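Local coordinates for TraM protein (Plasmid R64, PDB 3WZ3) that is of unknown function but probably forms part of an inner-membrane complex of a plasmid type IVB secretion system, represented here by its periplasmic domain, at residues W90-P95 / I116-V121; V96-V101 / F112-T117. All blocks are in the same frame, centred on the assembly; numbering follows the deposited sequence.

The chain starts with four helices, beginning with helix 7-22, and then builds a four-stranded antiparallel sheet. Both contacts lie in the hairpin of its two inner strands, 88-101 and 110-120. Strand 88-101 supplies 90-95 and then 96-101. After the turn, 112-117 closes contact 2, the shorter loop, and 116-121 then closes contact 1 around it, so the two nest without crossing. Their second segments share Ile116 and Thr117. Between the contacts, Tyr94 pairs with Phe114 through the backbone, which makes the pairing continuous. Strands 67-82 and 130-139 flank the hairpin, and helix 7-22 lies against the face carrying Trp90, Phe92 and Tyr94.

Contact 1 (W90-P95 / I116-V121)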
# COMPACT_ATOMS: atom_id res chain seq x y z
N TRP A 90 -14.14 -1.05 -4.27
CA TRP A 90 -13.49 -1.85 -5.30
C TRP A 90 -12.40 -2.67 -4.61
O TRP A 90 -11.68 -2.14 -3.75
CB TRP A 90 -12.79 -1.00 -6.34
CG TRP A 90 -13.58 0.06 -7.04
CD1 TRP A 90 -14.15 -0.02 -8.29
CD2 TRP A 90 -13.81 1.40 -6.58
NE1 TRP A 90 -14.74 1.19 -8.62
CE2 TRP A 90 -14.54 2.06 -7.59
CE3 TRP A 90 -13.49 2.11 -5.42
CZ2 TRP A 90 -14.93 3.39 -7.47
CZ3 TRP A 90 -13.89 3.43 -5.31
CH2 TRP A 90 -14.60 4.05 -6.33
N THR A 91 -12.26 -3.93 -4.99
CA THR A 91 -11.15 -4.76 -4.51
C THR A 91 -10.24 -5.10 -5.69
O THR A 91 -10.69 -5.66 -6.70
CB THR A 91 -11.68 -6.05 -3.87
OG1 THR A 91 -12.49 -5.72 -2.73
CG2 THR A 91 -10.53 -6.98 -3.45
N PHE A 92 -8.96 -4.77 -5.55
CA PHE A 92 -7.95 -4.99 -6.57
C PHE A 92 -6.86 -5.91 -6.06
O PHE A 92 -6.61 -5.98 -4.86
CB PHE A 92 -7.26 -3.67 -6.97
CG PHE A 92 -8.18 -2.67 -7.63
CD1 PHE A 92 -8.46 -2.75 -8.99
CD2 PHE A 92 -8.75 -1.65 -6.90
CE1 PHE A 92 -9.31 -1.81 -9.59
CE2 PHE A 92 -9.58 -0.73 -7.49
CZ PHE A 92 -9.87 -0.82 -8.83
N GLN A 93 -6.16 -6.57 -6.97
CA GLN A 93 -4.92 -7.26 -6.62
C GLN A 93 -3.81 -6.79 -7.54
O GLN A 93 -4.01 -6.62 -8.74
CB GLN A 93 -5.10 -8.78 -6.71
CG GLN A 93 -5.83 -9.37 -5.48
CD GLN A 93 -6.01 -10.86 -5.56
OE1 GLN A 93 -5.58 -11.48 -6.53
NE2 GLN A 93 -6.67 -11.44 -4.57
N TYR A 94 -2.63 -6.57 -6.96
CA TYR A 94 -1.46 -6.11 -7.70
C TYR A 94 -0.24 -6.94 -7.34
O TYR A 94 0.03 -7.15 -6.17
CB TYR A 94 -1.09 -4.67 -7.31
CG TYR A 94 -2.17 -3.62 -7.38
CD1 TYR A 94 -3.08 -3.47 -6.35
CD2 TYR A 94 -2.22 -2.70 -8.44
CE1 TYR A 94 -4.04 -2.48 -6.36
CE2 TYR A 94 -3.18 -1.69 -8.46
CZ TYR A 94 -4.08 -1.60 -7.43
OH TYR A 94 -5.04 -0.61 -7.43
N PRO A 95 0.55 -7.37 -8.33
CA PRO A 95 1.87 -7.93 -8.02
C PRO A 95 2.77 -6.83 -7.46
O PRO A 95 2.71 -5.71 -7.97
CB PRO A 95 2.40 -8.39 -9.40
CG PRO A 95 1.27 -8.23 -10.37
CD PRO A 95 0.30 -7.27 -9.78
N ILE A 116 -6.02 -5.01 -2.16
CA ILE A 116 -6.36 -3.70 -1.65
C ILE A 116 -7.85 -3.49 -1.87
O ILE A 116 -8.33 -3.64 -3.00
CB ILE A 116 -5.60 -2.63 -2.50
CG1 ILE A 116 -4.09 -2.87 -2.40
CG2 ILE A 116 -5.97 -1.22 -2.07
CD1 ILE A 116 -3.60 -2.70 -1.04
N THR A 117 -8.61 -3.19 -0.82
CA THR A 117 -9.98 -2.75 -0.99
C THR A 117 -10.06 -1.25 -0.72
O THR A 117 -9.65 -0.78 0.36
CB THR A 117 -10.98 -3.49 -0.11
OG1 THR A 117 -11.02 -4.88 -0.50
CG2 THR A 117 -12.38 -2.93 -0.33
N ILE A 118 -10.55 -0.53 -1.71
CA ILE A 118 -10.68 0.92 -1.67
C ILE A 118 -12.15 1.24 -1.53
O ILE A 118 -12.99 0.68 -2.24
CB ILE A 118 -10.15 1.54 -2.97
CG1 ILE A 118 -8.65 1.29 -3.07
CG2 ILE A 118 -10.45 3.05 -3.01
CD1 ILE A 118 -8.07 1.57 -4.44
N GLN A 119 -12.49 2.12 -0.59
CA GLN A 119 -13.88 2.56 -0.45
C GLN A 119 -14.00 4.05 -0.72
O GLN A 119 -13.05 4.81 -0.55
CB GLN A 119 -14.43 2.25 0.95
CG GLN A 119 -13.75 3.03 2.08
CD GLN A 119 -14.19 2.56 3.46
OE1 GLN A 119 -14.99 1.64 3.59
NE2 GLN A 119 -13.67 3.20 4.49
N ARG A 120 -15.19 4.47 -1.15
CA ARG A 120 -15.49 5.87 -1.32
C ARG A 120 -15.54 6.59 0.03
O ARG A 120 -15.91 6.00 1.04
CB ARG A 120 -16.85 6.03 -2.02
CG ARG A 120 -16.84 5.77 -3.53
CD ARG A 120 -15.91 6.74 -4.31
NE ARG A 120 -16.02 8.10 -3.76
CZ ARG A 120 -17.03 8.93 -4.00
NH1 ARG A 120 -18.02 8.59 -4.84
NH2 ARG A 120 -17.04 10.11 -3.40
N VAL A 121 -15.19 7.89 -0.01
CA VAL A 121 -15.19 8.79 1.13
C VAL A 121 -15.82 10.09 0.65
O VAL A 121 -15.68 10.47 -0.50
CB VAL A 121 -13.75 9.08 1.59
CG1 VAL A 121 -13.72 10.05 2.76
CG2 VAL A 121 -13.07 7.78 1.98
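The Trp90 ring is met at its edge by Ile118 O and by the aliphatic part of Arg120, whose CD lies 3.6 Å from Trp90 CH2. The Arg120 chain runs beside the indole in the same direction, with the guanidinium plane 29° from the ring. Trp88 and the indole meet edge-to-face, and Leu77 of strand 67-82 touches Trp90 and Phe92. Phe92 CE2 lies obliquely 4.1 Å from Ile118 CD1. Tyr94 stands at about a right angle to Ile116, its CE1 4.0 Å from Ile116 CG1. Gln7, Ala10, Met11 and Leu18 of helix 7-22 cover these rings.

Thr91 and Thr117 form a non-hydrogen-bonded pair on the other face. Both OG1 atoms are anti to the carbonyl carbon (chi1 near -60°) and come together in one hydrogen bond of 2.8 Å. Trp90 and Ile118, like Phe92 and Ile116, exchange two backbone bonds. Phe92 N to Ile116 O is nearly straight, at 2.9 Å and 173°.

Tyr94 OH bonds Met11 O. Arg120 NE bonds Gly129 O, its NH2 bonds Val121 O, and its guanidinium makes a cation-pi contact with Trp5. The contact therefore joins an apolar, helix-facing side to a threonine side where either hydroxyl may be the donor.

Contact 2 (V96-V101 / F112-T117); sequences VRMRLV and FVFEIT
Val96 CG2 fits against the Phe114 ring, 3.6 Å from CD1, and Val96 CB also packs against Phe114 CD1. The approach is oblique. Met98 fills the next hollow, between the rings of Phe112 and Phe114. Its CG starts between the backbone N and the carbonyl carbon (chi1 68°), and the chain is extended at chi2 and bends at chi3. This bend brings the methyl back to the strand 112-117. Met98 CE lies 3.8 Å from Phe114 CE1 and also touches Phe112. Met98 CG meets the Phe112 edge, 3.9 Å from CE2. Selenium, in place of sulfur in this selenomethionine, lies 5.2 Å from the centroid of the Phe112 ring and obliquely to it, a Met-aromatic contact. Phe22 of helix 7-22 packs on Phe114, and Ser137 of strand 130-139 touches both phenylalanines.

One hydrogen-bonded pair joins the backbones: Val96 N to Phe112 O and Phe112 N to Val96 O, each 2.8 Å. The segments overlap only here. Pairing goes on from Met98 to Gln110 and from Tyr94 to Phe114.

The arrangement is that of a curved antiparallel hairpin whose concave side holds the apolar core against helices, consistent with the NTF2-like clan of this family.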
# COMPACT_ATOMS: atom_id res chain seq x y z
N VAL A 96 3.57 -7.15 -6.44
CA VAL A 96 4.54 -6.21 -5.91
C VAL A 96 5.83 -6.97 -5.64
O VAL A 96 5.81 -8.02 -5.00
CB VAL A 96 4.05 -5.59 -4.58
CG1 VAL A 96 5.12 -4.66 -4.01
CG2 VAL A 96 2.73 -4.86 -4.81
N ARG A 97 6.94 -6.46 -6.15
CA ARG A 97 8.23 -7.02 -5.79
C ARG A 97 8.98 -5.94 -5.01
O ARG A 97 8.92 -4.78 -5.37
CB ARG A 97 9.02 -7.48 -7.03
CG ARG A 97 9.23 -6.44 -8.08
CD ARG A 97 9.84 -7.08 -9.35
NE ARG A 97 10.06 -6.11 -10.43
CZ ARG A 97 11.14 -5.36 -10.55
NH1 ARG A 97 12.12 -5.45 -9.66
NH2 ARG A 97 11.25 -4.51 -11.56
N MSE A 98 9.63 -6.34 -3.93
CA MSE A 98 10.34 -5.35 -3.11
C MSE A 98 11.67 -5.88 -2.61
O MSE A 98 11.88 -7.09 -2.53
CB MSE A 98 9.47 -4.87 -1.95
CG MSE A 98 9.17 -5.89 -0.89
SE MSE A 98 7.99 -5.21 0.54
CE MSE A 98 6.33 -5.14 -0.46
N ARG A 99 12.56 -4.97 -2.28
CA ARG A 99 13.91 -5.37 -1.90
C ARG A 99 14.53 -4.36 -0.95
O ARG A 99 14.45 -3.16 -1.18
CB ARG A 99 14.79 -5.51 -3.15
CG ARG A 99 16.13 -6.16 -2.84
CD ARG A 99 16.95 -6.36 -4.09
NE ARG A 99 18.00 -7.34 -3.85
CZ ARG A 99 18.73 -7.90 -4.81
NH1 ARG A 99 18.52 -7.57 -6.08
NH2 ARG A 99 19.67 -8.78 -4.50
N LEU A 100 15.16 -4.86 0.11
CA LEU A 100 15.95 -4.02 1.00
C LEU A 100 17.34 -3.85 0.42
O LEU A 100 18.01 -4.84 0.11
CB LEU A 100 15.98 -4.62 2.41
CG LEU A 100 14.65 -4.52 3.16
CD1 LEU A 100 14.55 -5.56 4.29
CD2 LEU A 100 14.46 -3.10 3.67
N VAL A 101 17.76 -2.60 0.24
CA VAL A 101 19.01 -2.29 -0.44
C VAL A 101 19.86 -1.34 0.40
O VAL A 101 19.43 -0.26 0.76
CB VAL A 101 18.75 -1.65 -1.81
CG1 VAL A 101 20.07 -1.24 -2.48
CG2 VAL A 101 17.98 -2.62 -2.70
N PHE A 112 5.24 -10.57 -4.01
CA PHE A 112 3.95 -10.67 -3.36
C PHE A 112 2.83 -10.34 -4.34
O PHE A 112 3.08 -9.74 -5.40
CB PHE A 112 3.83 -9.65 -2.20
CG PHE A 112 4.91 -9.77 -1.15
CD1 PHE A 112 4.75 -10.61 -0.07
CD2 PHE A 112 6.07 -9.02 -1.25
CE1 PHE A 112 5.75 -10.72 0.90
CE2 PHE A 112 7.06 -9.12 -0.29
CZ PHE A 112 6.90 -9.96 0.79
N VAL A 113 1.61 -10.72 -3.99
CA VAL A 113 0.43 -10.12 -4.59
C VAL A 113 -0.30 -9.41 -3.46
O VAL A 113 -0.70 -10.03 -2.48
CB VAL A 113 -0.50 -11.17 -5.26
CG1 VAL A 113 -1.74 -10.49 -5.78
CG2 VAL A 113 0.23 -11.85 -6.42
N PHE A 114 -0.46 -8.10 -3.59
CA PHE A 114 -1.25 -7.35 -2.61
C PHE A 114 -2.70 -7.19 -2.99
O PHE A 114 -3.01 -6.81 -4.12
CB PHE A 114 -0.66 -5.95 -2.41
CG PHE A 114 0.46 -5.90 -1.43
CD1 PHE A 114 1.71 -6.40 -1.75
CD2 PHE A 114 0.26 -5.37 -0.17
CE1 PHE A 114 2.75 -6.35 -0.84
CE2 PHE A 114 1.30 -5.33 0.76
CZ PHE A 114 2.54 -5.83 0.42
N GLU A 115 -3.58 -7.49 -2.06
CA GLU A 115 -5.01 -7.20 -2.24
C GLU A 115 -5.34 -5.93 -1.48
O GLU A 115 -4.99 -5.80 -0.31
CB GLU A 115 -5.86 -8.37 -1.76
CG GLU A 115 -7.35 -8.12 -1.97
CD GLU A 115 -8.17 -9.25 -1.47
OE1 GLU A 115 -9.13 -9.01 -0.70
OE2 GLU A 115 -7.84 -10.41 -1.82
N ILE A 116 -6.02 -5.01 -2.16
CA ILE A 116 -6.36 -3.70 -1.65
C ILE A 116 -7.85 -3.49 -1.87
O ILE A 116 -8.33 -3.64 -3.00
CB ILE A 116 -5.60 -2.63 -2.50
CG1 ILE A 116 -4.09 -2.87 -2.40
CG2 ILE A 116 -5.97 -1.22 -2.07
CD1 ILE A 116 -3.60 -2.70 -1.04
N THR A 117 -8.61 -3.19 -0.82
CA THR A 117 -9.98 -2.75 -0.99
C THR A 117 -10.06 -1.25 -0.72
O THR A 117 -9.65 -0.78 0.36
CB THR A 117 -10.98 -3.49 -0.11
OG1 THR A 117 -11.02 -4.88 -0.50
CG2 THR A 117 -12.38 -2.93 -0.33